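Local atomic coordinates of N-acetylmuramoyl-L-alanine amidase (Mycobacteroides abscessus, PDB entry 7AGL), a protein that probably cleaves the amide bond between N-acetylmuramic acid and L-alanine in peptidoglycan, as a zinc-dependent amidase. Residues N127-Q130 with G131-L135; D143-A147 with A148-P152; A206-Q209 with G210-Y214. One frame throughout, in Å; residues are numbered along the deposited sequence.

Interaction 1: N127-Q130 with G131-L135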
loop_
_atom_site.group_PDB
_atom_site.type_symbol
_atom_site.label_atom_id
_atom_site.label_comp_id
_atom_site.label_asym_id
_atom_site.label_seq_id
_atom_site.Cartn_x
_atom_site.Cartn_y
_atom_site.Cartn_z
ATOM N N ASN A 127 17.119 1.144 9.006
ATOM C CA ASN A 127 17.194 1.916 10.243
ATOM C C ASN A 127 16.432 1.158 11.329
ATOM O O ASN A 127 15.865 0.091 11.078
ATOM C CB ASN A 127 16.653 3.330 10.047
ATOM C CG ASN A 127 15.213 3.340 9.570
ATOM O OD1 ASN A 127 14.402 2.477 9.955
ATOM N ND2 ASN A 127 14.884 4.306 8.710
ATOM N N ALA A 128 16.388 1.735 12.537
ATOM C CA ALA A 128 15.818 1.008 13.673
ATOM C C ALA A 128 14.301 0.865 13.554
ATOM O O ALA A 128 13.741 -0.175 13.925
ATOM C CB ALA A 128 16.187 1.695 14.988
ATOM N N VAL A 129 13.610 1.889 13.047
ATOM C CA VAL A 129 12.154 1.786 12.999
ATOM C C VAL A 129 11.735 0.723 12.001
ATOM O O VAL A 129 10.668 0.112 12.147
ATOM C CB VAL A 129 11.510 3.151 12.682
ATOM C CG1 VAL A 129 11.703 3.522 11.221
ATOM C CG2 VAL A 129 10.027 3.135 13.022
ATOM N N GLN A 130 12.563 0.463 10.989
ATOM C CA GLN A 130 12.229 -0.567 10.015
ATOM C C GLN A 130 12.443 -1.977 10.558
ATOM O O GLN A 130 12.146 -2.945 9.849
ATOM C CB GLN A 130 13.042 -0.364 8.743
ATOM C CG GLN A 130 12.639 0.876 7.960
ATOM C CD GLN A 130 13.508 1.064 6.742
ATOM O OE1 GLN A 130 14.175 0.129 6.301
ATOM N NE2 GLN A 130 13.495 2.271 6.184
ATOM N N GLY A 131 12.936 -2.110 11.791
ATOM C CA GLY A 131 13.074 -3.396 12.434
ATOM C C GLY A 131 11.792 -3.829 13.118
ATOM O O GLY A 131 10.735 -3.876 12.477
ATOM N N GLU A 132 11.871 -4.095 14.425
ATOM C CA GLU A 132 10.725 -4.631 15.162
ATOM C C GLU A 132 9.441 -3.813 15.008
ATOM O O GLU A 132 8.374 -4.427 14.830
ATOM C CB GLU A 132 11.103 -4.782 16.647
ATOM C CG GLU A 132 10.063 -5.496 17.508
ATOM C CD GLU A 132 8.882 -4.620 17.919
ATOM O OE1 GLU A 132 9.022 -3.372 17.946
ATOM O OE2 GLU A 132 7.803 -5.190 18.215
ATOM N N PRO A 133 9.450 -2.473 15.065
ATOM C CA PRO A 133 8.179 -1.746 14.906
ATOM C C PRO A 133 7.503 -2.021 13.585
ATOM O O PRO A 133 6.268 -2.026 13.517
ATOM C CB PRO A 133 8.594 -0.272 15.016
ATOM C CG PRO A 133 9.837 -0.310 15.858
ATOM C CD PRO A 133 10.552 -1.555 15.432
ATOM N N THR A 134 8.284 -2.233 12.526
ATOM C CA THR A 134 7.737 -2.426 11.191
ATOM C C THR A 134 7.384 -3.884 10.931
ATOM O O THR A 134 6.334 -4.173 10.343
ATOM C CB THR A 134 8.737 -1.897 10.161
ATOM O OG1 THR A 134 8.799 -0.467 10.285
ATOM C CG2 THR A 134 8.319 -2.265 8.726
ATOM N N LEU A 135 8.234 -4.809 11.378
ATOM C CA LEU A 135 7.886 -6.223 11.290
ATOM C C LEU A 135 6.608 -6.519 12.067
ATOM O O LEU A 135 5.752 -7.279 11.602
ATOM C CB LEU A 135 9.044 -7.083 11.807
ATOM C CG LEU A 135 8.883 -8.596 11.661
ATOM C CD1 LEU A 135 8.594 -8.944 10.197
ATOM C CD2 LEU A 135 10.124 -9.308 12.152
#
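V129 and T134 meet in a local turn-and-cap contact where the loop after strand 118-122 swings into helix 132-147. The chain first folds as a type I beta turn from A128 to G131, closed by G131 N donating to A128 O at 3.0 Å; the N-H lies well above the carbonyl plane, about 61° out of it. G131 then serves as N-cap, and its carbonyl oxygen takes two bonds from the first helical turn, from T134 N and L135 N.

The side-chain link is the hydroxyl of T134, which donates to V129 O at 2.7 Å, approaching tilted from the plane of that carbonyl. With chi1 at -69°, OG1 stands beside its own backbone N and faces back to the loop, while CG2 is anti to that nitrogen. The same V129 oxygen also has the P133 ring against it, CB being 3.6 Å away, and V129 CG2 touches P133 CB at 4.2 Å in a light apolar contact. At the start of the loop segment, N127 makes an Asx motif: its OD1 accepts from Q130 N at 2.9 Å, with the donor almost in line with the side-chain C=O.

The buried amide of Q130, at the end of an extended chain, is gripped from outside: OE1 accepts from S122 OG and V126 N, while NE2 donates to N171 O and A173 O. Thus the turn is pinned to the end of strand 118-122 and the loop after it, and to the end of helix 168-171 and the loop that follows, with V129 lying on P176 just before strand 177-184.

Interaction 2: D143-A147 with A148-P152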
loop_
_atom_site.group_PDB
_atom_site.type_symbol
_atom_site.label_atom_id
_atom_site.label_comp_id
_atom_site.label_asym_id
_atom_site.label_seq_id
_atom_site.Cartn_x
_atom_site.Cartn_y
_atom_site.Cartn_z
ATOM N N ASP A 143 -2.204 -10.625 9.827
ATOM C CA ASP A 143 -3.164 -11.318 10.688
ATOM C C ASP A 143 -4.568 -10.739 10.560
ATOM O O ASP A 143 -5.552 -11.485 10.511
ATOM C CB ASP A 143 -2.713 -11.240 12.144
ATOM C CG ASP A 143 -1.517 -12.113 12.437
ATOM O OD1 ASP A 143 -1.160 -12.952 11.589
ATOM O OD2 ASP A 143 -0.926 -11.950 13.529
ATOM N N SER A 144 -4.681 -9.410 10.539
ATOM C CA SER A 144 -5.988 -8.763 10.471
ATOM C C SER A 144 -6.654 -8.986 9.117
ATOM O O SER A 144 -7.872 -9.207 9.047
ATOM C CB SER A 144 -5.845 -7.259 10.742
ATOM O OG SER A 144 -5.487 -6.989 12.093
ATOM N N LEU A 145 -5.876 -8.916 8.031
ATOM C CA LEU A 145 -6.440 -9.164 6.704
ATOM C C LEU A 145 -6.965 -10.588 6.598
ATOM O O LEU A 145 -8.073 -10.818 6.093
ATOM C CB LEU A 145 -5.394 -8.900 5.617
ATOM C CG LEU A 145 -4.920 -7.451 5.469
ATOM C CD1 LEU A 145 -3.805 -7.323 4.422
ATOM C CD2 LEU A 145 -6.080 -6.522 5.106
ATOM N N GLN A 146 -6.187 -11.560 7.076
ATOM C CA GLN A 146 -6.629 -12.947 6.988
ATOM C C GLN A 146 -7.808 -13.213 7.917
ATOM O O GLN A 146 -8.721 -13.973 7.566
ATOM C CB GLN A 146 -5.470 -13.896 7.296
ATOM C CG GLN A 146 -5.870 -15.358 7.159
ATOM C CD GLN A 146 -4.674 -16.287 7.107
ATOM O OE1 GLN A 146 -3.619 -15.991 7.664
ATOM N NE2 GLN A 146 -4.831 -17.411 6.416
ATOM N N ALA A 147 -7.810 -12.597 9.104
ATOM C CA ALA A 147 -8.933 -12.771 10.020
ATOM C C ALA A 147 -10.221 -12.198 9.439
ATOM O O ALA A 147 -11.309 -12.703 9.742
ATOM C CB ALA A 147 -8.615 -12.126 11.369
ATOM N N ALA A 148 -10.115 -11.159 8.599
ATOM C CA ALA A 148 -11.246 -10.569 7.888
ATOM C C ALA A 148 -11.762 -11.449 6.752
ATOM O O ALA A 148 -12.752 -11.075 6.106
ATOM C CB ALA A 148 -10.859 -9.187 7.341
ATOM N N GLY A 149 -11.136 -12.598 6.493
ATOM C CA GLY A 149 -11.557 -13.497 5.441
ATOM C C GLY A 149 -10.819 -13.356 4.125
ATOM O O GLY A 149 -11.148 -14.079 3.172
ATOM N N LEU A 150 -9.839 -12.456 4.041
ATOM C CA LEU A 150 -8.992 -12.358 2.859
ATOM C C LEU A 150 -7.989 -13.512 2.824
ATOM O O LEU A 150 -7.606 -14.072 3.853
ATOM C CB LEU A 150 -8.266 -11.010 2.839
ATOM C CG LEU A 150 -9.217 -9.807 2.850
ATOM C CD1 LEU A 150 -8.446 -8.518 2.761
ATOM C CD2 LEU A 150 -10.281 -9.909 1.735
ATOM N N THR A 151 -7.583 -13.883 1.620
ATOM C CA THR A 151 -6.705 -15.025 1.394
ATOM C C THR A 151 -5.270 -14.552 1.254
ATOM O O THR A 151 -5.006 -13.679 0.420
ATOM C CB THR A 151 -7.111 -15.762 0.120
ATOM O OG1 THR A 151 -8.466 -16.199 0.225
ATOM C CG2 THR A 151 -6.215 -16.966 -0.127
ATOM N N PRO A 152 -4.308 -15.089 2.000
ATOM C CA PRO A 152 -2.909 -14.746 1.719
ATOM C C PRO A 152 -2.525 -15.203 0.325
ATOM O O PRO A 152 -2.923 -16.283 -0.121
ATOM C CB PRO A 152 -2.129 -15.504 2.801
ATOM C CG PRO A 152 -3.125 -15.683 3.901
ATOM C CD PRO A 152 -4.428 -15.948 3.189
#
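L145 and L150 pack against each other across a Schellman motif that ends helix 132-147, their side chains crossing at a slant with L145 CD2 3.9 Å from L150 CD1. Both have CG anti to the carbonyl carbon, and in L150 a chi1 of -58° brings CG, like CB, close to L145 O. F117 touches both leucines from outside, and A206 of helix 197-215 lies on L145.

On the exposed side, Q146 and P152 meet at about a right angle. The glutamine's CG is anti to the backbone N (chi1 -178°) and the chain runs on extended, carrying the amide to the proline ring: NE2 is 3.5 Å from P152 CG, and CD and OE1 lie near the same carbon. This is a van der Waals contact of an amide with ring carbons.

Backbone bonds shape the turn that brings L150 back to L145. G149, with phi at 96°, turns the chain out of the helix, a conformation that suits glycine because a CB would press on the preceding carbonyl. L150 N donates to L145 O at 3.2 Å and G149 N to Q146 O at 3.0 Å, the two bonds back that define the motif; A148 N still keeps the helical bond to S144 O. Beyond the turn, T151 pairs through its backbone with F117. A nearly straight CA-H...O contact joins the two sides as well, Q146 CA lying 3.5 Å from L150 O.

Interaction 3: A206-Q209 with G210-Y214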
loop_
_atom_site.group_PDB
_atom_site.type_symbol
_atom_site.label_atom_id
_atom_site.label_comp_id
_atom_site.label_asym_id
_atom_site.label_seq_id
_atom_site.Cartn_x
_atom_site.Cartn_y
_atom_site.Cartn_z
ATOM N N ALA A 206 -10.846 -4.104 6.240
ATOM C CA ALA A 206 -9.836 -5.039 6.723
ATOM C C ALA A 206 -8.520 -4.322 6.992
ATOM O O ALA A 206 -7.878 -4.565 8.018
ATOM C CB ALA A 206 -9.639 -6.164 5.709
ATOM N N VAL A 207 -8.109 -3.433 6.080
ATOM C CA VAL A 207 -6.914 -2.627 6.311
ATOM C C VAL A 207 -7.073 -1.793 7.574
ATOM O O VAL A 207 -6.149 -1.703 8.397
ATOM C CB VAL A 207 -6.624 -1.756 5.078
ATOM C CG1 VAL A 207 -5.514 -0.730 5.370
ATOM C CG2 VAL A 207 -6.246 -2.661 3.897
ATOM N N VAL A 208 -8.243 -1.165 7.750
ATOM C CA VAL A 208 -8.478 -0.371 8.952
ATOM C C VAL A 208 -8.344 -1.236 10.204
ATOM O O VAL A 208 -7.746 -0.812 11.196
ATOM C CB VAL A 208 -9.849 0.329 8.877
ATOM C CG1 VAL A 208 -10.245 0.886 10.237
ATOM C CG2 VAL A 208 -9.792 1.455 7.844
ATOM N N GLN A 209 -8.892 -2.456 10.181
ATOM C CA GLN A 209 -8.727 -3.350 11.328
ATOM C C GLN A 209 -7.252 -3.608 11.623
ATOM O O GLN A 209 -6.839 -3.640 12.788
ATOM C CB GLN A 209 -9.474 -4.667 11.087
ATOM C CG GLN A 209 -10.966 -4.522 11.287
ATOM C CD GLN A 209 -11.769 -5.697 10.756
ATOM O OE1 GLN A 209 -11.243 -6.589 10.093
ATOM N NE2 GLN A 209 -13.061 -5.692 11.047
ATOM N N GLY A 210 -6.435 -3.751 10.579
ATOM C CA GLY A 210 -5.003 -3.923 10.792
ATOM C C GLY A 210 -4.346 -2.693 11.388
ATOM O O GLY A 210 -3.492 -2.802 12.271
ATOM N N ILE A 211 -4.715 -1.509 10.895
ATOM C CA ILE A 211 -4.179 -0.273 11.462
ATOM C C ILE A 211 -4.584 -0.147 12.928
ATOM O O ILE A 211 -3.752 0.138 13.804
ATOM C CB ILE A 211 -4.657 0.937 10.632
ATOM C CG1 ILE A 211 -4.100 0.870 9.208
ATOM C CG2 ILE A 211 -4.274 2.240 11.318
ATOM C CD1 ILE A 211 -4.713 1.908 8.281
ATOM N N VAL A 212 -5.867 -0.378 13.221
ATOM C CA VAL A 212 -6.355 -0.281 14.598
ATOM C C VAL A 212 -5.647 -1.286 15.499
ATOM O O VAL A 212 -5.247 -0.961 16.628
ATOM C CB VAL A 212 -7.886 -0.470 14.634
ATOM C CG1 VAL A 212 -8.363 -0.670 16.061
ATOM C CG2 VAL A 212 -8.582 0.729 13.991
ATOM N N ALA A 213 -5.494 -2.527 15.028
ATOM C CA ALA A 213 -4.818 -3.537 15.838
ATOM C C ALA A 213 -3.379 -3.130 16.118
ATOM O O ALA A 213 -2.892 -3.261 17.250
ATOM C CB ALA A 213 -4.871 -4.893 15.137
ATOM N N TYR A 214 -2.699 -2.573 15.114
ATOM C CA TYR A 214 -1.307 -2.181 15.314
ATOM C C TYR A 214 -1.184 -1.012 16.291
ATOM O O TYR A 214 -0.359 -1.047 17.210
ATOM C CB TYR A 214 -0.655 -1.846 13.973
ATOM C CG TYR A 214 0.758 -1.363 14.142
ATOM C CD1 TYR A 214 1.770 -2.246 14.519
ATOM C CD2 TYR A 214 1.087 -0.029 13.945
ATOM C CE1 TYR A 214 3.074 -1.811 14.691
ATOM C CE2 TYR A 214 2.387 0.420 14.108
ATOM C CZ TYR A 214 3.379 -0.475 14.479
ATOM O OH TYR A 214 4.686 -0.036 14.654
#
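V207 with I211 and V208 with V212 make two i to i+4 apolar pairs on helix 197-215. In the first, V207 CG1 meets I211 CD1 at 4.0 Å. I211 gets there because its CG1 stands beside the backbone N (chi1 -64°) and the chain continues extended, so that it runs back over the preceding turn, with CG1 3.4 Å from V207 O. In the second, V208 CG1 touches V212 CG2 at 4.1 Å; the same methyl of V212 rests 3.3 Å from V208 O.

The polar contacts are those of the main chain. G210 N, I211 N, V212 N and A213 N each donate to the carbonyl oxygen four residues back, the V212 N to V208 O bond being 2.8 Å long with an N-H...O angle of 171°.

Packing from outside divides these residues between neighbours. I62, Q65 and L66 of helix 51-68 lie against V207, V208 and I211, whereas A206 and A213 touch helix 132-147. Y214 stacks its ring on F137 of that helix. The i to i+4 bonds and pairs are those of any alpha-helix; the buried V207, V208 and I211 beside exposed Q209 and A213 mark this one as amphipathic, packed within an alpha/beta fold.

How the interactions relate
From the N terminus, interaction 1 comes first and leads the loop after strand 118-122 into helix 132-147; interaction 2 ends that same helix and sends the chain on toward strand 161-164. Their centres lie about 22 Å apart and they do not touch. Interaction 3 follows much later, within helix 197-215, and closes no loop. The three are in series, neither nested nor crossed. Interaction 3 nevertheless bridges the other two: A206 packs on L145 and A148 of interaction 2, and G210 against S144, while the Y214 hydroxyl makes a probable, weak hydrogen bond to P133 O of interaction 1. Helix 197-215 thus leans on helix 132-147 near both its ends.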